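Local coordinates for protein dehydroquinate synthase (Thermus thermophilus, PDB 1UJN) that probably catalyses conversion of 3-deoxy-D-arabino-heptulosonate 7-phosphate to 3-dehydroquinate with release of phosphate, the second step of chorismate biosynthesis, using NAD and a divalent metal, at residues 31-36 and 45-50; 86-91 and 101-106; 126-131 and 205-210; 40-45 and 156-161; 212-217 and 225-230. All coordinates share one frame; numbering follows the deposited sequence.

Interaction 1 (31-36 and 45-50); sequences AALLFD and EVAKAL
Leu33 meets helix 40-50 through a single methyl, CD1, which lies 3.7 Å from Val46 CG1 and also approaches Val46 CB at 4.0 Å. The same methyl passes to the next residue, where it is 4.1 Å from Ala47 CB and 3.9 Å from Ala47 N. The contact is therefore wholly apolar, one methyl set against two successive helix residues, and no hydrogen bond crosses it. The Leu33 and Val46 side chains cross at about a right angle, and CG1 is the branch of Val46 that does the touching.

The reach comes from the leucine torsions. CG lies opposite the backbone N (chi1 -173°) and CD1 continues nearly straight away from CA (chi2 158°), which carries this methyl off the strand toward the helix. Leucine suits the place because its length spans the gap between strand and helix backbones, whose nearest CA atoms, Leu33 and Ala47, are 7.1 Å apart. Alanine suits the nearest position on the helix because a small side chain permits that close approach, while Val46 adds bulk beside it. Behind the side chains, the bond from Leu50 N to Val46 O, 3.1 Å, belongs to the regular helix that presents them.

Strand 31-36 and helix 40-50 are consecutive parts of a beta-alpha-beta unit completed by strand 55-58. The loop residue Leu21 lies against Val46. Leu89 of strand 87-92 touches both Leu33 and Val46, and Leu55 packs on Ala47, so the helix rests on side chains from three adjacent parallel strands of the sheet.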
# COMPACT_ATOMS: atom_id res chain seq x y z
N ALA A 31 -2.91 17.63 -10.52
CA ALA A 31 -3.21 17.56 -9.09
C ALA A 31 -4.70 17.55 -8.77
O ALA A 31 -5.53 17.91 -9.60
CB ALA A 31 -2.53 18.74 -8.38
N ALA A 32 -5.01 17.14 -7.55
CA ALA A 32 -6.38 17.10 -7.07
C ALA A 32 -6.29 17.43 -5.58
O ALA A 32 -5.25 17.20 -4.96
CB ALA A 32 -6.98 15.71 -7.27
N LEU A 33 -7.36 17.98 -5.02
CA LEU A 33 -7.34 18.35 -3.62
C LEU A 33 -8.56 17.80 -2.89
O LEU A 33 -9.69 17.99 -3.32
CB LEU A 33 -7.27 19.89 -3.48
CG LEU A 33 -7.08 20.51 -2.09
CD1 LEU A 33 -6.50 21.91 -2.23
CD2 LEU A 33 -8.41 20.55 -1.33
N LEU A 34 -8.29 17.09 -1.80
CA LEU A 34 -9.31 16.48 -0.95
C LEU A 34 -9.34 17.32 0.34
O LEU A 34 -8.29 17.61 0.91
CB LEU A 34 -8.89 15.04 -0.62
CG LEU A 34 -9.86 14.16 0.15
CD1 LEU A 34 -11.07 13.87 -0.73
CD2 LEU A 34 -9.17 12.85 0.56
N PHE A 35 -10.54 17.69 0.80
CA PHE A 35 -10.63 18.51 2.00
C PHE A 35 -11.82 18.23 2.92
O PHE A 35 -12.84 17.70 2.48
CB PHE A 35 -10.68 20.00 1.60
CG PHE A 35 -11.93 20.39 0.85
CD1 PHE A 35 -13.04 20.88 1.52
CD2 PHE A 35 -11.99 20.27 -0.54
CE1 PHE A 35 -14.20 21.24 0.83
CE2 PHE A 35 -13.14 20.63 -1.24
CZ PHE A 35 -14.25 21.11 -0.55
N ASP A 36 -11.66 18.58 4.19
CA ASP A 36 -12.70 18.44 5.20
C ASP A 36 -13.62 19.63 4.96
O ASP A 36 -13.16 20.76 4.96
CB ASP A 36 -12.07 18.53 6.59
CG ASP A 36 -13.09 18.43 7.72
OD1 ASP A 36 -14.23 18.90 7.54
OD2 ASP A 36 -12.74 17.90 8.79
N GLU A 45 -8.45 28.34 -0.86
CA GLU A 45 -7.31 29.24 -0.92
C GLU A 45 -6.07 28.45 -1.37
O GLU A 45 -5.27 28.92 -2.18
CB GLU A 45 -7.05 29.88 0.44
CG GLU A 45 -5.85 30.80 0.44
CD GLU A 45 -5.61 31.46 1.78
OE1 GLU A 45 -4.59 32.18 1.91
OE2 GLU A 45 -6.42 31.26 2.70
N VAL A 46 -5.93 27.24 -0.82
CA VAL A 46 -4.81 26.38 -1.18
C VAL A 46 -4.90 26.06 -2.68
O VAL A 46 -3.91 26.15 -3.40
CB VAL A 46 -4.85 25.05 -0.37
CG1 VAL A 46 -3.82 24.06 -0.92
CG2 VAL A 46 -4.56 25.33 1.10
N ALA A 47 -6.10 25.69 -3.12
CA ALA A 47 -6.34 25.35 -4.52
C ALA A 47 -6.00 26.52 -5.45
O ALA A 47 -5.30 26.35 -6.45
CB ALA A 47 -7.79 24.94 -4.72
N LYS A 48 -6.49 27.71 -5.11
CA LYS A 48 -6.24 28.89 -5.93
C LYS A 48 -4.76 29.25 -6.01
O LYS A 48 -4.25 29.57 -7.08
CB LYS A 48 -7.04 30.08 -5.40
CG LYS A 48 -7.18 31.22 -6.39
CD LYS A 48 -8.13 32.28 -5.86
CE LYS A 48 -8.42 33.34 -6.92
NZ LYS A 48 -7.17 33.81 -7.57
N ALA A 49 -4.07 29.19 -4.88
CA ALA A 49 -2.66 29.53 -4.83
C ALA A 49 -1.78 28.60 -5.68
O ALA A 49 -0.84 29.05 -6.34
CB ALA A 49 -2.17 29.51 -3.38
N LEU A 50 -2.10 27.31 -5.68
CA LEU A 50 -1.31 26.33 -6.40
C LEU A 50 -1.83 25.91 -7.77
O LEU A 50 -1.21 25.10 -8.45
CB LEU A 50 -1.11 25.10 -5.50
CG LEU A 50 -0.39 25.44 -4.19
CD1 LEU A 50 -0.47 24.29 -3.21
CD2 LEU A 50 1.05 25.79 -4.50

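Interaction 2 (86-91 and 101-106); sequences ATLLVV and GFVAAT
Leu88 packs against Val103 and Ala104 in a buried, purely apolar strand-to-helix contact within a beta-alpha-beta crossover, made of strand 87-92, helix 94-106 and strand 112-117. This repeating architecture builds the Rossmann-like N-terminal part of the dehydroquinate synthase fold. The methyl CD2 of Leu88 does the touching: it is 4.1 Å from Ala104 CB and 4.2 Å from Val103 CG1, so that one branch settles against two successive helix residues.

A first torsion of 180° stretches the leucine chain out from the strand, and the helix comes close enough to receive it because its residue there is only an alanine. The CA atoms of Leu88 and Ala104 are 6.5 Å apart, a close approach that suits a small residue. Val103 has a second role, since its branched side chain also packs on Tyr70, Val73, Leu74 and Leu77 of helix 67-80 and so joins two helices on this side of the sheet. Ala104 meets Tyr113 of the strand that follows in the crossover.

The helix surface turned from the strand serves the dimer. Phe102 packs on Tyr70 of the second subunit, and Thr106 lies against Phe102 of that subunit, while its backbone makes hydrogen bonds to the same neighbouring chain. At this last turn the threonine hydroxyl, also hydrogen-bonded to Tyr70 OH of its own chain, folds back onto its own helix: Thr106 OG1 donates to Phe102 O over 2.9 Å, tilted 24° from the carbonyl plane.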
# COMPACT_ATOMS: atom_id res chain seq x y z
N ALA A 86 0.68 12.65 -10.77
CA ALA A 86 -0.22 13.60 -10.12
C ALA A 86 0.11 13.72 -8.63
O ALA A 86 0.75 12.84 -8.05
CB ALA A 86 -1.68 13.16 -10.30
N THR A 87 -0.33 14.82 -8.04
CA THR A 87 -0.12 15.06 -6.61
C THR A 87 -1.48 15.26 -5.96
O THR A 87 -2.32 15.99 -6.47
CB THR A 87 0.71 16.33 -6.36
OG1 THR A 87 2.00 16.19 -6.97
CG2 THR A 87 0.89 16.57 -4.86
N LEU A 88 -1.69 14.60 -4.83
CA LEU A 88 -2.95 14.74 -4.09
C LEU A 88 -2.69 15.67 -2.91
O LEU A 88 -1.81 15.41 -2.10
CB LEU A 88 -3.42 13.38 -3.55
CG LEU A 88 -4.73 13.40 -2.75
CD1 LEU A 88 -5.89 13.77 -3.68
CD2 LEU A 88 -4.98 12.04 -2.13
N LEU A 89 -3.45 16.76 -2.83
CA LEU A 89 -3.30 17.70 -1.72
C LEU A 89 -4.40 17.36 -0.72
O LEU A 89 -5.55 17.16 -1.09
CB LEU A 89 -3.43 19.15 -2.21
CG LEU A 89 -2.27 19.67 -3.06
CD1 LEU A 89 -2.30 19.04 -4.45
CD2 LEU A 89 -2.38 21.19 -3.18
N VAL A 90 -4.03 17.28 0.56
CA VAL A 90 -5.01 16.92 1.58
C VAL A 90 -5.11 17.99 2.65
O VAL A 90 -4.13 18.27 3.36
CB VAL A 90 -4.67 15.56 2.22
CG1 VAL A 90 -5.81 15.10 3.10
CG2 VAL A 90 -4.39 14.52 1.13
N VAL A 91 -6.29 18.58 2.77
CA VAL A 91 -6.52 19.66 3.72
C VAL A 91 -7.56 19.25 4.76
O VAL A 91 -8.73 19.05 4.44
CB VAL A 91 -7.02 20.93 3.00
CG1 VAL A 91 -7.09 22.10 3.98
CG2 VAL A 91 -6.09 21.26 1.81
N GLY A 101 -3.99 10.06 2.70
CA GLY A 101 -2.66 9.50 2.56
C GLY A 101 -2.72 8.07 2.05
O GLY A 101 -1.86 7.65 1.28
N PHE A 102 -3.75 7.34 2.46
CA PHE A 102 -3.92 5.95 2.03
C PHE A 102 -4.37 5.90 0.57
O PHE A 102 -3.95 5.02 -0.19
CB PHE A 102 -4.94 5.25 2.94
CG PHE A 102 -5.12 3.79 2.63
CD1 PHE A 102 -4.01 2.95 2.48
CD2 PHE A 102 -6.39 3.25 2.49
CE1 PHE A 102 -4.17 1.60 2.20
CE2 PHE A 102 -6.57 1.89 2.20
CZ PHE A 102 -5.46 1.06 2.06
N VAL A 103 -5.22 6.84 0.18
CA VAL A 103 -5.67 6.93 -1.20
C VAL A 103 -4.43 7.20 -2.06
O VAL A 103 -4.22 6.56 -3.09
CB VAL A 103 -6.69 8.06 -1.39
CG1 VAL A 103 -6.89 8.37 -2.87
CG2 VAL A 103 -8.03 7.64 -0.76
N ALA A 104 -3.59 8.14 -1.63
CA ALA A 104 -2.36 8.47 -2.38
C ALA A 104 -1.42 7.27 -2.44
O ALA A 104 -0.77 7.04 -3.46
CB ALA A 104 -1.65 9.65 -1.73
N ALA A 105 -1.33 6.53 -1.34
CA ALA A 105 -0.44 5.37 -1.28
C ALA A 105 -0.85 4.25 -2.23
O ALA A 105 0.01 3.47 -2.65
CB ALA A 105 -0.38 4.83 0.14
N THR A 106 -2.12 4.19 -2.59
CA THR A 106 -2.60 3.10 -3.42
C THR A 106 -3.14 3.42 -4.80
O THR A 106 -3.26 2.52 -5.63
CB THR A 106 -3.65 2.29 -2.64
OG1 THR A 106 -4.74 3.15 -2.27
CG2 THR A 106 -3.02 1.69 -1.37

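Interaction 3 (126-131 and 205-210); sequences ASVGGK and RAVAVK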
# COMPACT_ATOMS: atom_id res chain seq x y z
N ALA A 126 0.18 13.68 13.26
CA ALA A 126 0.11 13.15 11.90
C ALA A 126 1.19 13.58 10.91
O ALA A 126 1.33 12.97 9.85
CB ALA A 126 -1.27 13.44 11.31
N SER A 127 1.97 14.61 11.26
CA SER A 127 3.02 15.11 10.37
C SER A 127 4.25 14.23 10.25
O SER A 127 5.05 14.39 9.32
CB SER A 127 3.46 16.51 10.82
OG SER A 127 3.91 16.47 12.17
N VAL A 128 4.41 13.31 11.20
CA VAL A 128 5.56 12.40 11.22
C VAL A 128 5.11 10.96 11.42
O VAL A 128 4.17 10.69 12.16
CB VAL A 128 6.52 12.78 12.38
CG1 VAL A 128 7.73 11.86 12.40
CG2 VAL A 128 6.93 14.24 12.25
N GLY A 129 5.79 10.03 10.75
CA GLY A 129 5.44 8.62 10.90
C GLY A 129 4.94 7.90 9.66
O GLY A 129 5.05 6.68 9.56
N GLY A 130 4.36 8.66 8.74
CA GLY A 130 3.85 8.08 7.51
C GLY A 130 2.66 7.15 7.65
O GLY A 130 2.30 6.46 6.71
N LYS A 131 2.04 7.12 8.83
CA LYS A 131 0.88 6.25 9.03
C LYS A 131 -0.37 6.76 8.32
O LYS A 131 -0.76 7.91 8.51
CB LYS A 131 0.56 6.11 10.51
CG LYS A 131 1.62 5.41 11.32
CD LYS A 131 1.08 5.10 12.71
CE LYS A 131 2.04 4.21 13.48
NZ LYS A 131 1.46 3.82 14.80
N ARG A 205 8.23 23.03 18.28
CA ARG A 205 9.00 22.27 19.25
C ARG A 205 8.39 20.88 19.43
O ARG A 205 9.11 19.88 19.52
CB ARG A 205 9.04 23.00 20.60
CG ARG A 205 9.82 22.26 21.67
CD ARG A 205 9.91 23.07 22.96
NE ARG A 205 10.88 24.15 22.85
CZ ARG A 205 12.20 23.98 22.85
NH1 ARG A 205 12.73 22.77 22.96
NH2 ARG A 205 13.00 25.03 22.74
N ALA A 206 7.06 20.81 19.45
CA ALA A 206 6.36 19.54 19.62
C ALA A 206 6.66 18.59 18.46
O ALA A 206 6.93 17.40 18.68
CB ALA A 206 4.86 19.79 19.72
N VAL A 207 6.61 19.10 17.24
CA VAL A 207 6.87 18.26 16.07
C VAL A 207 8.32 17.79 16.06
O VAL A 207 8.61 16.64 15.74
CB VAL A 207 6.60 19.03 14.76
CG1 VAL A 207 6.88 18.12 13.57
CG2 VAL A 207 5.15 19.51 14.72
N ALA A 208 9.23 18.69 16.42
CA ALA A 208 10.65 18.37 16.44
C ALA A 208 10.96 17.16 17.33
O ALA A 208 11.86 16.38 17.03
CB ALA A 208 11.45 19.58 16.90
N VAL A 209 10.21 17.00 18.42
CA VAL A 209 10.44 15.87 19.30
C VAL A 209 10.08 14.54 18.64
O VAL A 209 10.82 13.56 18.77
CB VAL A 209 9.66 16.00 20.63
CG1 VAL A 209 9.85 14.75 21.48
CG2 VAL A 209 10.14 17.22 21.39
N LYS A 210 8.95 14.50 17.94
CA LYS A 210 8.56 13.26 17.29
C LYS A 210 9.52 12.95 16.15
O LYS A 210 9.79 11.79 15.86
CB LYS A 210 7.12 13.32 16.76
CG LYS A 210 6.65 11.97 16.22
CD LYS A 210 5.17 11.91 15.89
CE LYS A 210 4.79 10.50 15.44
NZ LYS A 210 3.36 10.36 15.02
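The flat group here is the carbonyl of Val128, approached by Lys210 NZ from above its plane. The bond from Lys210 NZ to Val128 O is 3.0 Å long, with the donor 35° out of the plane and therefore not on a lone pair. The lysine, extended from its first torsion onward (chi1 -173°), slides past Val128 in the opposite direction, and Lys210 CD lies 3.9 Å from Val128 CB. A lysine fits because it combines an apolar methylene chain with a charged end, which also forms a salt bridge with Asp125. Replacing it with a methionine would probably leave Val128 O without this donor and Asp125 without its cationic mate.

Elsewhere in the contact, Val207 CG1 stands 4.1 Å from Val128 CG2 and 3.7 Å from Ser127 OG, whose hydroxyl is hydrogen-bonded to Ile123 O. Gly129 suits the following position, since a side chain would press on the preceding carbonyl and approach the lysine ammonium. The loop then runs to Lys131, a predicted NAD-binding residue. The contact joins the N-terminal and C-terminal family regions beside the probable metal site of Glu173, His231 and His247, consistent with the interdomain active-site cleft of dehydroquinate synthases.

Interaction 4 (40-45 and 156-161); sequences EGFAQE and LRALKT
Glu45 and Arg157 form a salt bridge between helix 40-50 of the N-terminal Rossmann-like sheet region and the turn that follows strand 151-155. In this ionic part, Arg157 NH2 donates to Glu45 OE2 over 2.7 Å, nearly straight with an N-H...O angle of 166°. The oxygen is met on its syn side, while the acceptor lies near the guanidinium plane, at its edge; the carboxylate and guanidinium planes are 30° apart. The two chains come from opposite directions: the glutamate is extended, whereas the arginine bends at its third torsion (chi3 44°) to bring its tip round. A water supports the pair, donating to Glu45 OE2 and accepting a long bond from Arg157 NH1. Putting an alanine in place of Glu45 would probably leave the Arg157 guanidinium without this counter-ion and freer to turn at the protein surface.

The apolar part is buried beneath. Phe42, one turn earlier, starts out toward segment 156-161, and Ala158 CB approaches Phe42 CD2 obliquely at 4.3 Å. A small alanine suits the spot because a broad ring already fills the space between the backbones; Phe42 also touches Thr118, a predicted NAD-binding residue, which places the ring beside what is probably the nucleotide site. The two kinds of contact meet where Arg157 NH2 comes within 4.4 Å of Phe42 CD1.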
# COMPACT_ATOMS: atom_id res chain seq x y z
N GLU A 40 -13.36 24.39 4.07
CA GLU A 40 -13.42 24.63 2.64
C GLU A 40 -12.81 25.98 2.27
O GLU A 40 -12.15 26.09 1.23
CB GLU A 40 -14.87 24.59 2.14
CG GLU A 40 -14.96 24.82 0.63
CD GLU A 40 -16.33 24.53 0.06
OE1 GLU A 40 -16.46 24.58 -1.19
OE2 GLU A 40 -17.27 24.24 0.84
N GLY A 41 -13.02 26.99 3.10
CA GLY A 41 -12.47 28.31 2.82
C GLY A 41 -10.98 28.24 2.57
O GLY A 41 -10.48 28.74 1.56
N PHE A 42 -10.25 27.62 3.50
CA PHE A 42 -8.81 27.49 3.37
C PHE A 42 -8.48 26.55 2.21
O PHE A 42 -7.51 26.77 1.49
CB PHE A 42 -8.22 26.95 4.68
CG PHE A 42 -6.73 26.74 4.63
CD1 PHE A 42 -5.88 27.77 4.24
CD2 PHE A 42 -6.18 25.51 4.98
CE1 PHE A 42 -4.50 27.58 4.19
CE2 PHE A 42 -4.80 25.31 4.94
CZ PHE A 42 -3.96 26.35 4.54
N ALA A 43 -9.28 25.51 2.04
CA ALA A 43 -9.07 24.55 0.97
C ALA A 43 -9.10 25.26 -0.38
O ALA A 43 -8.27 25.00 -1.25
CB ALA A 43 -10.13 23.46 1.02
N GLN A 44 -10.06 26.16 -0.55
CA GLN A 44 -10.18 26.90 -1.80
C GLN A 44 -8.99 27.84 -1.97
O GLN A 44 -8.56 28.11 -3.08
CB GLN A 44 -11.48 27.69 -1.84
CG GLN A 44 -12.74 26.84 -1.76
CD GLN A 44 -13.01 26.04 -3.03
OE1 GLN A 44 -12.34 26.23 -4.04
NE2 GLN A 44 -13.99 25.14 -2.97
N GLU A 45 -8.45 28.34 -0.86
CA GLU A 45 -7.31 29.24 -0.92
C GLU A 45 -6.07 28.45 -1.37
O GLU A 45 -5.27 28.92 -2.18
CB GLU A 45 -7.05 29.88 0.44
CG GLU A 45 -5.85 30.80 0.44
CD GLU A 45 -5.61 31.46 1.78
OE1 GLU A 45 -4.59 32.18 1.91
OE2 GLU A 45 -6.42 31.26 2.70
N LEU A 156 -1.24 28.18 10.53
CA LEU A 156 -1.83 28.47 11.83
C LEU A 156 -3.12 29.29 11.75
O LEU A 156 -3.98 29.18 12.62
CB LEU A 156 -0.79 29.18 12.72
CG LEU A 156 0.49 28.34 12.92
CD1 LEU A 156 1.48 29.09 13.80
CD2 LEU A 156 0.12 27.00 13.55
N ARG A 157 -3.28 30.09 10.71
CA ARG A 157 -4.50 30.87 10.59
C ARG A 157 -5.71 29.95 10.49
O ARG A 157 -6.84 30.33 10.76
CB ARG A 157 -4.39 31.74 9.34
CG ARG A 157 -5.61 32.64 9.15
CD ARG A 157 -5.38 33.70 8.08
NE ARG A 157 -4.72 33.12 6.91
CZ ARG A 157 -5.51 32.58 5.96
NH1 ARG A 157 -6.82 32.59 6.10
NH2 ARG A 157 -4.96 32.04 4.87
N ALA A 158 -5.46 28.69 10.14
CA ALA A 158 -6.54 27.71 10.03
C ALA A 158 -7.01 27.16 11.38
O ALA A 158 -8.12 26.66 11.50
CB ALA A 158 -6.11 26.56 9.12
N LEU A 159 -6.16 27.25 12.40
CA LEU A 159 -6.50 26.75 13.73
C LEU A 159 -7.46 27.63 14.52
O LEU A 159 -8.01 27.21 15.54
CB LEU A 159 -5.23 26.57 14.57
CG LEU A 159 -4.17 25.58 14.11
CD1 LEU A 159 -2.96 25.67 15.02
CD2 LEU A 159 -4.75 24.18 14.10
N LYS A 160 -7.67 28.85 14.05
CA LYS A 160 -8.55 29.78 14.75
C LYS A 160 -10.02 29.40 14.77
O LYS A 160 -10.75 29.77 15.68
CB LYS A 160 -8.35 31.18 14.16
CG LYS A 160 -6.91 31.68 14.34
CD LYS A 160 -6.67 33.05 13.75
CE LYS A 160 -5.18 33.30 13.59
NZ LYS A 160 -4.88 34.39 12.61
N THR A 161 -10.47 28.64 13.77
CA THR A 161 -11.87 28.23 13.72
C THR A 161 -12.07 26.88 14.40
O THR A 161 -13.18 26.35 14.46
CB THR A 161 -12.36 28.11 12.27
OG1 THR A 161 -13.69 27.58 12.26
CG2 THR A 161 -11.44 27.18 11.47
O HOH W 1 -8.57 30.94 3.85

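Interaction 5 (212-217 and 225-230); sequences RVTEED and RLLNLG
Val213 and Leu227 make the apolar part of this contact, with Val213 CG1 4.3 Å from Leu227 CG. One residue on, Thr214 OG1 lies 4.4 Å from Leu227 CD1, a loose approach; the hydroxyl itself is hydrogen-bonded to Lys210 O of its own helix. Valine and leucine are both apolar and branched, which suits a buried interface between the helix and the 3-10 turn.

The polar part lies at the helix end. Asp217 OD1 comes to 4.2 Å from Arg225 N, too far for a bond, and instead binds Gly222 N, while OD2 binds Lys221 N. The short carboxylate suits the place because its two oxygens can accept from loop NH groups. The nearby Arg225 NH1, 5.2 Å from Asp217 OD1, might add a mild electrostatic attraction.

Backbone bonds hold segment 225-230 in its tight turn, Leu229 N to Leu226 O being 3.0 Å long. Gly230, with positive phi, is the N-cap of helix 231-240, which begins with His231, a predicted zinc ligand. The 3-10 turn thus packs between helix 199-216 and Ile180 of helix 164-181, with Leu226 against strands 311-314 and 319-323.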
# COMPACT_ATOMS: atom_id res chain seq x y z
N ARG A 212 12.80 13.53 16.06
CA ARG A 212 14.00 12.93 16.65
C ARG A 212 13.81 11.48 17.08
O ARG A 212 14.58 10.60 16.70
CB ARG A 212 14.46 13.74 17.86
CG ARG A 212 15.03 15.11 17.53
CD ARG A 212 15.98 15.57 18.62
NE ARG A 212 15.34 15.65 19.93
CZ ARG A 212 14.44 16.58 20.27
NH1 ARG A 212 14.09 17.51 19.40
NH2 ARG A 212 13.91 16.57 21.48
N VAL A 213 12.79 11.24 17.90
CA VAL A 213 12.50 9.90 18.39
C VAL A 213 12.30 8.91 17.24
O VAL A 213 12.78 7.78 17.29
CB VAL A 213 11.23 9.90 19.25
CG1 VAL A 213 10.94 8.49 19.73
CG2 VAL A 213 11.41 10.84 20.43
N THR A 214 11.60 9.35 16.21
CA THR A 214 11.31 8.52 15.05
C THR A 214 12.55 8.13 14.25
O THR A 214 12.66 6.99 13.80
CB THR A 214 10.31 9.22 14.12
OG1 THR A 214 9.06 9.37 14.80
CG2 THR A 214 10.10 8.41 12.85
N GLU A 215 13.47 9.07 14.06
CA GLU A 215 14.67 8.79 13.28
C GLU A 215 15.71 7.96 14.03
O GLU A 215 16.45 7.19 13.42
CB GLU A 215 15.29 10.10 12.79
CG GLU A 215 14.51 10.69 11.62
CD GLU A 215 14.97 12.07 11.20
OE1 GLU A 215 14.34 12.63 10.28
OE2 GLU A 215 15.94 12.61 11.79
N GLU A 216 15.77 8.11 15.35
CA GLU A 216 16.73 7.36 16.14
C GLU A 216 16.33 5.89 16.25
O GLU A 216 17.19 5.01 16.36
CB GLU A 216 16.84 7.95 17.55
CG GLU A 216 17.99 7.36 18.37
CD GLU A 216 17.96 7.79 19.83
OE1 GLU A 216 17.03 8.53 20.21
OE2 GLU A 216 18.85 7.38 20.59
N ASP A 217 15.03 5.62 16.20
CA ASP A 217 14.52 4.26 16.31
C ASP A 217 13.46 3.94 15.26
O ASP A 217 12.27 3.91 15.56
CB ASP A 217 13.94 4.04 17.70
CG ASP A 217 13.31 2.67 17.86
OD1 ASP A 217 12.49 2.50 18.80
OD2 ASP A 217 13.62 1.76 17.06
N ARG A 225 8.86 3.38 20.65
CA ARG A 225 7.66 2.85 21.28
C ARG A 225 7.31 3.62 22.56
O ARG A 225 6.29 3.38 23.19
CB ARG A 225 7.90 1.38 21.60
CG ARG A 225 8.88 1.19 22.76
CD ARG A 225 9.66 -0.13 22.65
NE ARG A 225 10.10 -0.58 23.97
CZ ARG A 225 11.40 -0.41 24.28
NH1 ARG A 225 12.22 0.14 23.41
NH2 ARG A 225 11.85 -0.81 25.47
N LEU A 226 8.11 4.62 22.90
CA LEU A 226 7.80 5.49 24.03
C LEU A 226 6.65 6.41 23.65
O LEU A 226 5.99 7.00 24.51
CB LEU A 226 9.03 6.32 24.41
CG LEU A 226 10.30 5.55 24.81
CD1 LEU A 226 11.43 6.54 25.05
CD2 LEU A 226 10.05 4.72 26.07
N LEU A 227 6.41 6.55 22.35
CA LEU A 227 5.32 7.39 21.86
C LEU A 227 3.98 6.81 22.29
O LEU A 227 2.95 7.48 22.21
CB LEU A 227 5.39 7.49 20.33
CG LEU A 227 6.64 8.15 19.74
CD1 LEU A 227 6.70 7.91 18.24
CD2 LEU A 227 6.63 9.64 20.05
N ASN A 228 4.00 5.57 22.75
CA ASN A 228 2.77 4.92 23.20
C ASN A 228 2.48 5.20 24.67
O ASN A 228 1.65 4.54 25.28
CB ASN A 228 2.85 3.41 22.97
CG ASN A 228 2.87 3.05 21.49
OD1 ASN A 228 2.01 3.49 20.72
ND2 ASN A 228 3.86 2.26 21.08
N LEU A 229 3.18 6.19 25.22
CA LEU A 229 2.98 6.57 26.62
C LEU A 229 1.53 6.98 26.83
O LEU A 229 1.01 7.84 26.12
CB LEU A 229 3.91 7.75 26.97
CG LEU A 229 3.78 8.38 28.36
CD1 LEU A 229 4.15 7.36 29.45
CD2 LEU A 229 4.69 9.60 28.44
N GLY A 230 0.87 6.36 27.81
CA GLY A 230 -0.52 6.67 28.11
C GLY A 230 -1.54 6.07 27.16
O GLY A 230 -2.74 6.26 27.34

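Interactions 1 and 2 are buried strand-to-helix packing on neighbouring strands of one sheet: Ala32 O and Leu89 N are 2.8 Å apart, a probable hydrogen bond. Interaction 4 uses the same helix 40-50 as interaction 1 but is only partly buried, and adds a surface salt bridge to its apolar layer; its Phe42 touches Val91 of interaction 2. Interactions 3 and 5, buried contacts too, share helix 199-216 and touch through Val128 and Thr214, with a charged lysine in the former and a carboxylate holding a loop in the latter. Both lie near the predicted metal site, whereas interaction 1 lies across the chain's centre from interaction 5, about 32 Å between centres.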